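Side-chain contacts in beta-lactamase (Klebsiella pneumoniae, PDB 6KBY), which probably hydrolyses beta-lactam antibiotics to substituted beta-amino acids as a class C enzyme, and binds adenosine monophosphate in its pocket: residues Q24-K29 against P33-A38; N45-Y50 against T232-L237; M190-L195 against A199-N204; E203-G208 against V216-E221. All coordinates share one frame; numbering follows the deposited sequence.

Contact 1: Q24-K29 against P33-A38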
loop_
_atom_site.group_PDB
_atom_site.type_symbol
_atom_site.label_atom_id
_atom_site.label_comp_id
_atom_site.label_asym_id
_atom_site.label_seq_id
_atom_site.Cartn_x
_atom_site.Cartn_y
_atom_site.Cartn_z
ATOM N N GLN A 24 -17.385 3.077 15.307
ATOM C CA GLN A 24 -17.781 4.196 16.163
ATOM C C GLN A 24 -16.967 4.266 17.446
ATOM O O GLN A 24 -16.445 5.350 17.761
ATOM C CB GLN A 24 -19.296 4.222 16.376
ATOM C CG GLN A 24 -20.050 4.562 15.113
ATOM C CD GLN A 24 -21.536 4.660 15.352
ATOM O OE1 GLN A 24 -22.085 3.950 16.195
ATOM N NE2 GLN A 24 -22.194 5.556 14.629
ATOM N N PRO A 25 -16.798 3.187 18.213
ATOM C CA PRO A 25 -15.922 3.289 19.392
ATOM C C PRO A 25 -14.472 3.562 19.034
ATOM O O PRO A 25 -13.792 4.307 19.751
ATOM C CB PRO A 25 -16.118 1.936 20.096
ATOM C CG PRO A 25 -17.443 1.424 19.579
ATOM C CD PRO A 25 -17.482 1.881 18.153
ATOM N N LEU A 26 -13.982 2.981 17.935
ATOM C CA LEU A 26 -12.621 3.251 17.481
ATOM C C LEU A 26 -12.402 4.745 17.261
ATOM O O LEU A 26 -11.395 5.316 17.705
ATOM C CB LEU A 26 -12.364 2.480 16.186
ATOM C CG LEU A 26 -10.979 2.659 15.569
ATOM C CD1 LEU A 26 -9.944 1.837 16.319
ATOM C CD2 LEU A 26 -11.013 2.281 14.096
ATOM N N MET A 27 -13.337 5.394 16.571
ATOM C CA MET A 27 -13.183 6.815 16.285
ATOM C C MET A 27 -13.326 7.654 17.546
ATOM O O MET A 27 -12.629 8.666 17.710
ATOM C CB MET A 27 -14.215 7.252 15.249
ATOM C CG MET A 27 -13.966 6.651 13.885
ATOM S SD MET A 27 -15.192 7.114 12.644
ATOM C CE MET A 27 -14.913 8.883 12.513
ATOM N N GLN A 28 -14.236 7.259 18.442
ATOM C CA GLN A 28 -14.426 7.983 19.691
ATOM C C GLN A 28 -13.146 7.965 20.518
ATOM O O GLN A 28 -12.618 9.016 20.903
ATOM C CB GLN A 28 -15.598 7.361 20.464
ATOM C CG GLN A 28 -16.217 8.257 21.537
ATOM C CD GLN A 28 -15.248 8.616 22.637
ATOM O OE1 GLN A 28 -14.659 7.743 23.281
ATOM N NE2 GLN A 28 -15.069 9.906 22.855
ATOM N N LYS A 29 -12.626 6.773 20.803
ATOM C CA LYS A 29 -11.531 6.701 21.760
ATOM C C LYS A 29 -10.231 7.245 21.185
ATOM O O LYS A 29 -9.418 7.793 21.932
ATOM C CB LYS A 29 -11.374 5.290 22.316
ATOM C CG LYS A 29 -10.803 4.281 21.369
ATOM C CD LYS A 29 -10.763 2.942 22.084
ATOM C CE LYS A 29 -9.824 1.975 21.424
ATOM N NZ LYS A 29 -9.781 0.685 22.172
ATOM N N PRO A 33 -11.301 12.045 13.359
ATOM C CA PRO A 33 -12.443 12.855 12.899
ATOM C C PRO A 33 -13.310 12.170 11.862
ATOM O O PRO A 33 -14.540 12.289 11.927
ATOM C CB PRO A 33 -11.782 14.128 12.353
ATOM C CG PRO A 33 -10.468 14.194 13.062
ATOM C CD PRO A 33 -10.022 12.758 13.181
ATOM N N GLY A 34 -12.709 11.468 10.908
ATOM C CA GLY A 34 -13.463 10.902 9.802
ATOM C C GLY A 34 -12.865 9.601 9.318
ATOM O O GLY A 34 -11.644 9.412 9.334
ATOM N N MET A 35 -13.740 8.696 8.879
ATOM C CA MET A 35 -13.298 7.440 8.293
ATOM C C MET A 35 -14.209 7.050 7.146
ATOM O O MET A 35 -15.377 7.440 7.088
ATOM C CB MET A 35 -13.289 6.281 9.295
ATOM C CG MET A 35 -12.234 6.413 10.365
ATOM S SD MET A 35 -11.972 4.950 11.384
ATOM C CE MET A 35 -11.245 3.802 10.215
ATOM N N SER A 36 -13.665 6.240 6.246
ATOM C CA SER A 36 -14.481 5.476 5.323
ATOM C C SER A 36 -13.982 4.042 5.344
ATOM O O SER A 36 -12.766 3.799 5.327
ATOM C CB SER A 36 -14.447 6.047 3.906
ATOM O OG SER A 36 -15.302 5.304 3.060
ATOM N N VAL A 37 -14.920 3.107 5.404
ATOM C CA VAL A 37 -14.616 1.687 5.381
ATOM C C VAL A 37 -15.359 1.078 4.208
ATOM O O VAL A 37 -16.578 1.246 4.089
ATOM C CB VAL A 37 -15.027 1.010 6.699
ATOM C CG1 VAL A 37 -14.751 -0.487 6.638
ATOM C CG2 VAL A 37 -14.309 1.659 7.868
ATOM N N ALA A 38 -14.633 0.371 3.350
ATOM C CA ALA A 38 -15.206 -0.291 2.191
ATOM C C ALA A 38 -14.960 -1.783 2.335
ATOM O O ALA A 38 -13.831 -2.201 2.632
ATOM C CB ALA A 38 -14.553 0.228 0.909
#

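Contact 2: N45-Y50 against T232-L237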
loop_
_atom_site.group_PDB
_atom_site.type_symbol
_atom_site.label_atom_id
_atom_site.label_comp_id
_atom_site.label_asym_id
_atom_site.label_seq_id
_atom_site.Cartn_x
_atom_site.Cartn_y
_atom_site.Cartn_z
ATOM N N ASN A 45 -20.360 -4.774 -2.953
ATOM C CA ASN A 45 -19.500 -3.739 -2.401
ATOM C C ASN A 45 -20.302 -2.849 -1.467
ATOM O O ASN A 45 -21.414 -2.423 -1.805
ATOM C CB ASN A 45 -18.883 -2.908 -3.524
ATOM C CG ASN A 45 -17.940 -3.722 -4.385
ATOM O OD1 ASN A 45 -17.343 -4.697 -3.926
ATOM N ND2 ASN A 45 -17.798 -3.326 -5.639
ATOM N N TYR A 46 -19.733 -2.569 -0.299
ATOM C CA TYR A 46 -20.392 -1.781 0.729
ATOM C C TYR A 46 -19.438 -0.688 1.171
ATOM O O TYR A 46 -18.270 -0.966 1.462
ATOM C CB TYR A 46 -20.727 -2.677 1.916
ATOM C CG TYR A 46 -21.488 -3.919 1.526
ATOM C CD1 TYR A 46 -22.844 -3.859 1.244
ATOM C CD2 TYR A 46 -20.860 -5.154 1.439
ATOM C CE1 TYR A 46 -23.556 -4.992 0.883
ATOM C CE2 TYR A 46 -21.568 -6.299 1.078
ATOM C CZ TYR A 46 -22.918 -6.205 0.801
ATOM O OH TYR A 46 -23.654 -7.315 0.447
ATOM N N ILE A 47 -19.920 0.549 1.208
ATOM C CA ILE A 47 -19.110 1.700 1.590
ATOM C C ILE A 47 -19.792 2.372 2.767
ATOM O O ILE A 47 -20.969 2.738 2.668
ATOM C CB ILE A 47 -18.990 2.715 0.437
ATOM C CG1 ILE A 47 -18.614 2.041 -0.887
ATOM C CG2 ILE A 47 -18.025 3.839 0.827
ATOM C CD1 ILE A 47 -17.190 1.608 -0.978
ATOM N N TYR A 48 -19.057 2.568 3.857
ATOM C CA TYR A 48 -19.585 3.194 5.064
ATOM C C TYR A 48 -18.730 4.408 5.399
ATOM O O TYR A 48 -17.508 4.292 5.539
ATOM C CB TYR A 48 -19.596 2.194 6.222
ATOM C CG TYR A 48 -20.388 0.951 5.880
ATOM C CD1 TYR A 48 -21.768 1.009 5.754
ATOM C CD2 TYR A 48 -19.764 -0.269 5.651
ATOM C CE1 TYR A 48 -22.508 -0.113 5.422
ATOM C CE2 TYR A 48 -20.503 -1.405 5.320
ATOM C CZ TYR A 48 -21.870 -1.311 5.210
ATOM O OH TYR A 48 -22.615 -2.426 4.882
ATOM N N ASN A 49 -19.367 5.569 5.517
ATOM C CA ASN A 49 -18.682 6.824 5.789
ATOM C C ASN A 49 -19.063 7.336 7.168
ATOM O O ASN A 49 -20.226 7.233 7.581
ATOM C CB ASN A 49 -19.043 7.862 4.734
ATOM C CG ASN A 49 -18.638 7.423 3.350
ATOM O OD1 ASN A 49 -17.555 6.864 3.157
ATOM N ND2 ASN A 49 -19.515 7.642 2.378
ATOM N N TYR A 50 -18.083 7.902 7.869
ATOM C CA TYR A 50 -18.270 8.323 9.251
ATOM C C TYR A 50 -17.614 9.673 9.472
ATOM O O TYR A 50 -16.460 9.873 9.087
ATOM C CB TYR A 50 -17.604 7.333 10.209
ATOM C CG TYR A 50 -18.100 5.915 10.082
ATOM C CD1 TYR A 50 -17.533 5.040 9.162
ATOM C CD2 TYR A 50 -19.126 5.447 10.892
ATOM C CE1 TYR A 50 -17.976 3.735 9.048
ATOM C CE2 TYR A 50 -19.580 4.145 10.782
ATOM C CZ TYR A 50 -19.007 3.298 9.853
ATOM O OH TYR A 50 -19.443 1.996 9.728
ATOM N N THR A 232 -6.711 9.079 -2.453
ATOM C CA THR A 232 -7.700 8.258 -3.141
ATOM C C THR A 232 -8.943 8.107 -2.268
ATOM O O THR A 232 -8.953 8.477 -1.092
ATOM C CB THR A 232 -7.085 6.904 -3.516
ATOM O OG1 THR A 232 -8.020 6.134 -4.271
ATOM C CG2 THR A 232 -6.687 6.137 -2.276
ATOM N N THR A 233 -9.996 7.566 -2.871
ATOM C CA THR A 233 -11.236 7.276 -2.165
ATOM C C THR A 233 -11.278 5.806 -1.768
ATOM O O THR A 233 -10.604 4.955 -2.357
ATOM C CB THR A 233 -12.460 7.573 -3.037
ATOM O OG1 THR A 233 -12.473 6.654 -4.134
ATOM C CG2 THR A 233 -12.445 9.009 -3.554
ATOM N N SER A 234 -12.110 5.507 -0.770
ATOM C CA SER A 234 -12.299 4.110 -0.400
ATOM C C SER A 234 -12.907 3.307 -1.543
ATOM O O SER A 234 -12.588 2.125 -1.709
ATOM C CB SER A 234 -13.167 4.010 0.850
ATOM O OG SER A 234 -14.464 4.510 0.593
ATOM N N SER A 235 -13.758 3.933 -2.361
ATOM C CA SER A 235 -14.347 3.224 -3.494
ATOM C C SER A 235 -13.302 2.865 -4.542
ATOM O O SER A 235 -13.321 1.755 -5.088
ATOM C CB SER A 235 -15.462 4.068 -4.102
ATOM O OG SER A 235 -16.551 4.182 -3.201
ATOM N N ASP A 236 -12.393 3.792 -4.850
ATOM C CA ASP A 236 -11.320 3.459 -5.785
ATOM C C ASP A 236 -10.432 2.354 -5.232
ATOM O O ASP A 236 -10.015 1.457 -5.972
ATOM C CB ASP A 236 -10.472 4.688 -6.116
ATOM C CG ASP A 236 -10.965 5.439 -7.343
ATOM O OD1 ASP A 236 -12.143 5.272 -7.737
ATOM O OD2 ASP A 236 -10.167 6.224 -7.906
ATOM N N LEU A 237 -10.108 2.411 -3.939
ATOM C CA LEU A 237 -9.286 1.348 -3.375
ATOM C C LEU A 237 -10.026 0.025 -3.314
ATOM O O LEU A 237 -9.403 -1.030 -3.452
ATOM C CB LEU A 237 -8.757 1.730 -2.000
ATOM C CG LEU A 237 -7.604 2.725 -2.020
ATOM C CD1 LEU A 237 -7.244 3.122 -0.594
ATOM C CD2 LEU A 237 -6.382 2.165 -2.747
#

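Contact 3: M190-L195 against A199-N204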
loop_
_atom_site.group_PDB
_atom_site.type_symbol
_atom_site.label_atom_id
_atom_site.label_comp_id
_atom_site.label_asym_id
_atom_site.label_seq_id
_atom_site.Cartn_x
_atom_site.Cartn_y
_atom_site.Cartn_z
ATOM N N MET A 190 -9.384 3.759 -11.841
ATOM C CA MET A 190 -9.333 4.506 -10.588
ATOM C C MET A 190 -9.233 5.989 -10.927
ATOM O O MET A 190 -8.158 6.590 -10.945
ATOM C CB MET A 190 -8.176 4.003 -9.730
ATOM C CG MET A 190 -8.373 2.556 -9.290
ATOM S SD MET A 190 -6.931 1.836 -8.502
ATOM C CE MET A 190 -6.927 2.716 -6.939
ATOM N N HIS A 191 -10.390 6.579 -11.217
ATOM C CA HIS A 191 -10.460 7.938 -11.734
ATOM C C HIS A 191 -10.437 8.998 -10.649
ATOM O O HIS A 191 -10.297 10.183 -10.969
ATOM C CB HIS A 191 -11.698 8.103 -12.621
ATOM C CG HIS A 191 -11.764 7.112 -13.740
ATOM N ND1 HIS A 191 -10.813 7.055 -14.736
ATOM C CD2 HIS A 191 -12.651 6.127 -14.010
ATOM C CE1 HIS A 191 -11.119 6.084 -15.577
ATOM N NE2 HIS A 191 -12.230 5.505 -15.159
ATOM N N HIS A 192 -10.548 8.607 -9.386
ATOM C CA HIS A 192 -10.471 9.531 -8.261
ATOM C C HIS A 192 -9.322 9.158 -7.336
ATOM O O HIS A 192 -9.438 9.145 -6.108
ATOM C CB HIS A 192 -11.828 9.665 -7.582
ATOM C CG HIS A 192 -12.881 10.159 -8.522
ATOM N ND1 HIS A 192 -13.628 9.313 -9.313
ATOM C CD2 HIS A 192 -13.253 11.417 -8.860
ATOM C CE1 HIS A 192 -14.448 10.028 -10.065
ATOM N NE2 HIS A 192 -14.238 11.307 -9.812
ATOM N N SER A 193 -8.194 8.853 -7.963
ATOM C CA SER A 193 -6.945 8.522 -7.301
ATOM C C SER A 193 -5.862 9.371 -7.945
ATOM O O SER A 193 -5.814 9.484 -9.177
ATOM C CB SER A 193 -6.625 7.042 -7.498
ATOM O OG SER A 193 -7.640 6.229 -6.936
ATOM N N TYR A 194 -5.006 9.978 -7.123
ATOM C CA TYR A 194 -4.087 10.986 -7.626
ATOM C C TYR A 194 -2.789 10.966 -6.841
ATOM O O TYR A 194 -2.766 10.651 -5.648
ATOM C CB TYR A 194 -4.667 12.393 -7.456
ATOM C CG TYR A 194 -6.074 12.550 -7.964
ATOM C CD1 TYR A 194 -6.329 12.753 -9.311
ATOM C CD2 TYR A 194 -7.153 12.499 -7.091
ATOM C CE1 TYR A 194 -7.626 12.898 -9.777
ATOM C CE2 TYR A 194 -8.451 12.645 -7.547
ATOM C CZ TYR A 194 -8.677 12.844 -8.885
ATOM O OH TYR A 194 -9.972 12.991 -9.322
ATOM N N LEU A 195 -1.713 11.355 -7.519
ATOM C CA LEU A 195 -0.518 11.836 -6.837
ATOM C C LEU A 195 -0.590 13.331 -6.569
ATOM O O LEU A 195 -0.076 13.794 -5.547
ATOM C CB LEU A 195 0.734 11.519 -7.657
ATOM C CG LEU A 195 1.034 10.030 -7.812
ATOM C CD1 LEU A 195 2.124 9.803 -8.845
ATOM C CD2 LEU A 195 1.425 9.419 -6.477
ATOM N N ALA A 199 -7.718 20.710 -9.095
ATOM C CA ALA A 199 -8.423 21.820 -8.458
ATOM C C ALA A 199 -9.882 21.484 -8.175
ATOM O O ALA A 199 -10.441 21.926 -7.161
ATOM C CB ALA A 199 -8.331 23.069 -9.335
ATOM N N ASP A 200 -10.522 20.723 -9.062
ATOM C CA ASP A 200 -11.927 20.388 -8.884
ATOM C C ASP A 200 -12.155 19.318 -7.823
ATOM O O ASP A 200 -13.312 19.024 -7.505
ATOM C CB ASP A 200 -12.562 19.987 -10.221
ATOM C CG ASP A 200 -11.992 18.699 -10.788
ATOM O OD1 ASP A 200 -10.793 18.417 -10.582
ATOM O OD2 ASP A 200 -12.750 17.962 -11.452
ATOM N N GLN A 201 -11.089 18.744 -7.269
ATOM C CA GLN A 201 -11.189 17.736 -6.226
ATOM C C GLN A 201 -10.653 18.214 -4.885
ATOM O O GLN A 201 -10.772 17.487 -3.891
ATOM C CB GLN A 201 -10.468 16.456 -6.662
ATOM C CG GLN A 201 -11.145 15.764 -7.832
ATOM C CD GLN A 201 -12.453 15.129 -7.428
ATOM O OE1 GLN A 201 -12.674 14.843 -6.249
ATOM N NE2 GLN A 201 -13.335 14.913 -8.393
ATOM N N MET A 202 -10.078 19.417 -4.820
ATOM C CA MET A 202 -9.545 19.895 -3.549
ATOM C C MET A 202 -10.625 19.976 -2.482
ATOM O O MET A 202 -10.347 19.734 -1.303
ATOM C CB MET A 202 -8.844 21.241 -3.730
ATOM C CG MET A 202 -7.496 21.133 -4.426
ATOM S SD MET A 202 -6.278 20.139 -3.524
ATOM C CE MET A 202 -6.040 21.120 -2.046
ATOM N N GLU A 203 -11.862 20.289 -2.873
ATOM C CA GLU A 203 -12.952 20.353 -1.907
ATOM C C GLU A 203 -13.241 18.997 -1.277
ATOM O O GLU A 203 -13.877 18.939 -0.220
ATOM C CB GLU A 203 -14.217 20.904 -2.571
ATOM C CG GLU A 203 -14.788 20.012 -3.669
ATOM C CD GLU A 203 -16.112 20.523 -4.218
ATOM O OE1 GLU A 203 -16.729 19.818 -5.044
ATOM O OE2 GLU A 203 -16.539 21.629 -3.821
ATOM N N ASN A 204 -12.795 17.913 -1.909
ATOM C CA ASN A 204 -12.998 16.555 -1.425
ATOM C C ASN A 204 -11.792 16.006 -0.683
ATOM O O ASN A 204 -11.861 14.888 -0.163
ATOM C CB ASN A 204 -13.318 15.627 -2.595
ATOM C CG ASN A 204 -14.666 15.908 -3.200
ATOM O OD1 ASN A 204 -15.621 16.226 -2.491
ATOM N ND2 ASN A 204 -14.758 15.801 -4.521
#

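Contact 4: E203-G208 against V216-E221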
loop_
_atom_site.group_PDB
_atom_site.type_symbol
_atom_site.label_atom_id
_atom_site.label_comp_id
_atom_site.label_asym_id
_atom_site.label_seq_id
_atom_site.Cartn_x
_atom_site.Cartn_y
_atom_site.Cartn_z
ATOM N N GLU A 203 -11.862 20.289 -2.873
ATOM C CA GLU A 203 -12.952 20.353 -1.907
ATOM C C GLU A 203 -13.241 18.997 -1.277
ATOM O O GLU A 203 -13.877 18.939 -0.220
ATOM C CB GLU A 203 -14.217 20.904 -2.571
ATOM C CG GLU A 203 -14.788 20.012 -3.669
ATOM C CD GLU A 203 -16.112 20.523 -4.218
ATOM O OE1 GLU A 203 -16.729 19.818 -5.044
ATOM O OE2 GLU A 203 -16.539 21.629 -3.821
ATOM N N ASN A 204 -12.795 17.913 -1.909
ATOM C CA ASN A 204 -12.998 16.555 -1.425
ATOM C C ASN A 204 -11.792 16.006 -0.683
ATOM O O ASN A 204 -11.861 14.888 -0.163
ATOM C CB ASN A 204 -13.318 15.627 -2.595
ATOM C CG ASN A 204 -14.666 15.908 -3.200
ATOM O OD1 ASN A 204 -15.621 16.226 -2.491
ATOM N ND2 ASN A 204 -14.758 15.801 -4.521
ATOM N N TYR A 205 -10.696 16.749 -0.630
ATOM C CA TYR A 205 -9.462 16.256 -0.033
ATOM C C TYR A 205 -9.529 16.504 1.470
ATOM O O TYR A 205 -9.413 17.647 1.932
ATOM C CB TYR A 205 -8.289 16.969 -0.699
ATOM C CG TYR A 205 -6.881 16.551 -0.312
ATOM C CD1 TYR A 205 -6.626 15.473 0.538
ATOM C CD2 TYR A 205 -5.797 17.268 -0.801
ATOM C CE1 TYR A 205 -5.318 15.137 0.882
ATOM C CE2 TYR A 205 -4.508 16.939 -0.470
ATOM C CZ TYR A 205 -4.266 15.878 0.369
ATOM O OH TYR A 205 -2.961 15.579 0.678
ATOM N N ALA A 206 -9.748 15.433 2.230
ATOM C CA ALA A 206 -9.821 15.541 3.678
ATOM C C ALA A 206 -8.535 16.134 4.229
ATOM O O ALA A 206 -7.457 15.974 3.652
ATOM C CB ALA A 206 -10.012 14.153 4.288
ATOM N N TRP A 207 -8.655 16.823 5.360
ATOM C CA TRP A 207 -7.488 17.219 6.126
ATOM C C TRP A 207 -7.125 16.095 7.086
ATOM O O TRP A 207 -8.004 15.402 7.605
ATOM C CB TRP A 207 -7.757 18.524 6.880
ATOM C CG TRP A 207 -7.713 19.691 5.950
ATOM C CD1 TRP A 207 -8.765 20.270 5.305
ATOM C CD2 TRP A 207 -6.539 20.379 5.512
ATOM N NE1 TRP A 207 -8.316 21.299 4.503
ATOM C CE2 TRP A 207 -6.954 21.384 4.615
ATOM C CE3 TRP A 207 -5.178 20.244 5.793
ATOM C CZ2 TRP A 207 -6.050 22.256 4.002
ATOM C CZ3 TRP A 207 -4.284 21.117 5.188
ATOM C CH2 TRP A 207 -4.725 22.102 4.301
ATOM N N GLY A 208 -5.828 15.889 7.273
ATOM C CA GLY A 208 -5.366 14.989 8.301
ATOM C C GLY A 208 -5.149 15.729 9.594
ATOM O O GLY A 208 -4.926 16.934 9.600
ATOM N N VAL A 216 -3.242 18.886 8.646
ATOM C CA VAL A 216 -2.037 18.772 7.831
ATOM C C VAL A 216 -2.315 17.970 6.566
ATOM O O VAL A 216 -3.171 17.077 6.535
ATOM C CB VAL A 216 -0.846 18.153 8.603
ATOM C CG1 VAL A 216 -0.366 19.094 9.707
ATOM C CG2 VAL A 216 -1.226 16.799 9.174
ATOM N N HIS A 217 -1.565 18.304 5.516
ATOM C CA HIS A 217 -1.454 17.513 4.303
ATOM C C HIS A 217 0.006 17.142 4.093
ATOM O O HIS A 217 0.915 17.907 4.431
ATOM C CB HIS A 217 -1.963 18.286 3.092
ATOM C CG HIS A 217 -3.452 18.267 2.946
ATOM N ND1 HIS A 217 -4.146 19.244 2.266
ATOM C CD2 HIS A 217 -4.379 17.375 3.374
ATOM C CE1 HIS A 217 -5.437 18.960 2.287
ATOM N NE2 HIS A 217 -5.604 17.830 2.951
ATOM N N VAL A 218 0.220 15.954 3.524
ATOM C CA VAL A 218 1.569 15.423 3.381
ATOM C C VAL A 218 2.396 16.288 2.436
ATOM O O VAL A 218 1.906 16.772 1.408
ATOM C CB VAL A 218 1.518 13.954 2.925
ATOM C CG1 VAL A 218 0.853 13.823 1.561
ATOM C CG2 VAL A 218 2.908 13.342 2.910
ATOM N N ASN A 219 3.667 16.480 2.788
ATOM C CA ASN A 219 4.605 17.232 1.963
ATOM C C ASN A 219 5.337 16.255 1.055
ATOM O O ASN A 219 5.967 15.309 1.538
ATOM C CB ASN A 219 5.607 17.981 2.840
ATOM C CG ASN A 219 6.520 18.882 2.036
ATOM O OD1 ASN A 219 6.101 19.481 1.043
ATOM N ND2 ASN A 219 7.779 18.977 2.452
ATOM N N MET A 220 5.250 16.479 -0.249
ATOM C CA MET A 220 5.807 15.560 -1.229
ATOM C C MET A 220 7.243 15.955 -1.556
ATOM O O MET A 220 7.489 17.044 -2.086
ATOM C CB MET A 220 4.952 15.579 -2.493
ATOM C CG MET A 220 3.522 15.121 -2.268
ATOM S SD MET A 220 3.421 13.499 -1.465
ATOM C CE MET A 220 4.489 12.531 -2.518
ATOM N N GLU A 221 8.183 15.065 -1.257
ATOM C CA GLU A 221 9.605 15.290 -1.474
ATOM C C GLU A 221 10.149 14.252 -2.464
ATOM O O GLU A 221 9.390 13.484 -3.062
ATOM C CB GLU A 221 10.328 15.322 -0.128
ATOM C CG GLU A 221 9.809 16.426 0.787
ATOM C CD GLU A 221 10.603 16.549 2.069
ATOM O OE1 GLU A 221 10.895 15.508 2.693
ATOM O OE2 GLU A 221 10.946 17.691 2.445
#

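Contact 1: Q24-K29 against P33-A38
Met-27 of the N-terminal helix 11-30 and Met-35 of strand 34-41 carry a helix-on-sheet contact, made where the chain leaves the helix and enters the large antiparallel sheet. The helix and strand segments run nearly antiparallel, their axes 155° apart and 9.8 Å from each other at the closest point. The two methionines reach toward each other and slide past in opposite directions. Met-27 CG lies 3.6 Å from Met-35 SD. In return, Met-27 SD rests 3.8 Å from Met-35 CG, and it also touches Met-35 CB. Each thioether thus lies on the other residue's methylene groups. The chain of Met-27 is extended as far as SD and then bends (chi3 65°). That bend carries its methyl past Met-35 to the start of the strand, with CE 3.5 Å from Pro-33 O and 3.7 Å from Gly-34 CA. Leu-26 adds a second, smaller touch. Its CD2 branch meets Met-35 SD at 3.9 Å, and the two side chains cross at about a right angle. The side-chain packing is apolar, apart from the methyl that rests against the carbonyl oxygen of Pro-33. Ile-23, one turn back on the helix, also touches Met-35, and Tyr-350 touches both Leu-26 and Met-35. Met-27 reaches Tyr-50 of strand 44-50, the edge strand beside 34-41, while Leu-26 also packs on Gln-354 of helix 352-364.

Contact 2: N45-Y50 against T232-L237
Ile-47 sets CG1 beside its backbone N (chi1 -48°) and CG2 anti to that N; this splits the side chain, with CG2 toward Ser-234 and the CG1-CD1 branch toward Ser-235. The CG2 methyl meets Ser-234 OG at 3.6 Å. The longer branch turns again (chi2 -74°) and brings CD1 to 3.5 Å from Ser-235 OG, with CG1 3.8 Å from the same oxygen. These are methyl-to-hydroxyl packing contacts, not polar bonds. Ser-234 OG has its polar partner in Ser-36 OG of strand 34-41, which holds the hydroxyl next to the isoleucine. The serines open a helix. Thr-233 is its N-cap: Thr-233 OG1 accepts from Asp-236 N at 3.0 Å in a nearly straight bond, 165° at the hydrogen. The cap helps to hold the first turn, which carries both serines. The contact is small and partly buried, well away from the AMP site. It joins the first turn of helix 234-244 to strand 44-50, the outermost strand on one side of the large antiparallel sheet. Ile-47 also packs on Ser-36 and Ala-38 of the next strand, 34-41, and Ser-234 reaches across to Leu-345 of strand 340-346.

Contact 3: M190-L195 against A199-N204
His-192 and Gln-201 face each other across the two segments with CA atoms 8.5 Å apart, too far for backbone pairing, and the contact is left to side chains. It lies at the surface and joins the weakly bonded strand around 193-194, and the residues before it, to the loop that follows; that loop is probably the start of the class C omega loop. Gln-201 is the central residue. Chi1 (-67°) sets its CG beside the backbone N, where it meets Tyr-194; the bend at chi2 (-71°) then turns the amide to His-192. Gln-201 NE2 comes to the edge of the imidazole, in the ring plane, 3.5 Å from His-192 CD2. The amide and the ring are turned well out of parallel, with 69° between their planes. Gln-201 CG lies 3.4 Å from Tyr-194 OH and approaches the phenol obliquely. Both are van der Waals touches. Gln-201 also packs on Leu-66. Tyr-194 touches Glu-181 of helix 176-187, and Ser-193 between the two rings' residues bonds to Asp-236. A bond within its own segment helps to hold the glutamine amide: Asn-204 ND2 donates to Gln-201 OE1 at 2.9 Å, with the donor above the carbonyl plane and the acceptor in the plane of the asparagine amide.

Contact 4: E203-G208 against V216-E221
The imidazole of His-217 lies flat between the rings of Tyr-205 and Trp-207, one on each face. The phenol stacks face to face with it, the ring centres 3.6 Å apart and the planes only 7° from parallel. The six-membered ring of Trp-207 stacks on the opposite face, with centres 3.8 Å apart and planes at 9°. Tyr-205 and His-217 enter their stack from opposite directions. The side-chain directions of Trp-207 and His-217 cross at about a right angle, though their rings stay nearly parallel. Tyr-205 holds CG anti to its backbone N (chi1 -176°), which lays the phenol along the histidine, with CZ 3.4 Å from His-217 CD2. At the ring edge, His-217 NE2 donates to Ala-206 O at 2.7 Å. The acceptor lies in the imidazole plane, but the donor sits above the carbonyl plane. This bond helps to fix the rotation of the ring inside the stack and indicates that NE2 carries a proton. Beside the cluster the backbones pair. Val-216 N donates to Gly-208 O at 2.7 Å, and Gly-208 N to Val-216 O at 3.0 Å. Glu-68 bonds to the phenol hydroxyl of Tyr-205 and also to Val-218 N, which links both segments to strand 67-68. Glu-221, at the end of the second segment, touches the bound AMP. The arrangement is an aromatic cluster of Tyr-205, His-217 and Trp-207, with the imidazole stacked between the other two, beside an antiparallel hydrogen-bonded pair. It lies in what is probably the class C omega loop, on the approach to the nucleotide pocket.

Contact 1 is buried and contact 2 partly so. Both hold the same edge of the large sheet, with strands 34-41 and 44-50 side by side; Ser-36 of contact 1 also bonds to Asn-49 of contact 2. Contact 1 is packing of thioethers, methylenes and methyls, whereas contact 2 sets methyls on hydroxyls at a helix start. Contact 3 is a surface contact built on one glutamine. It meets contact 2 through Ser-193, which also bonds to Thr-232. Contact 4, partly buried, shares Glu-203 and Asn-204 with contact 3 and buries the most surface of the four. It adds ring stacking and backbone bonds, and it alone includes a residue of the AMP pocket.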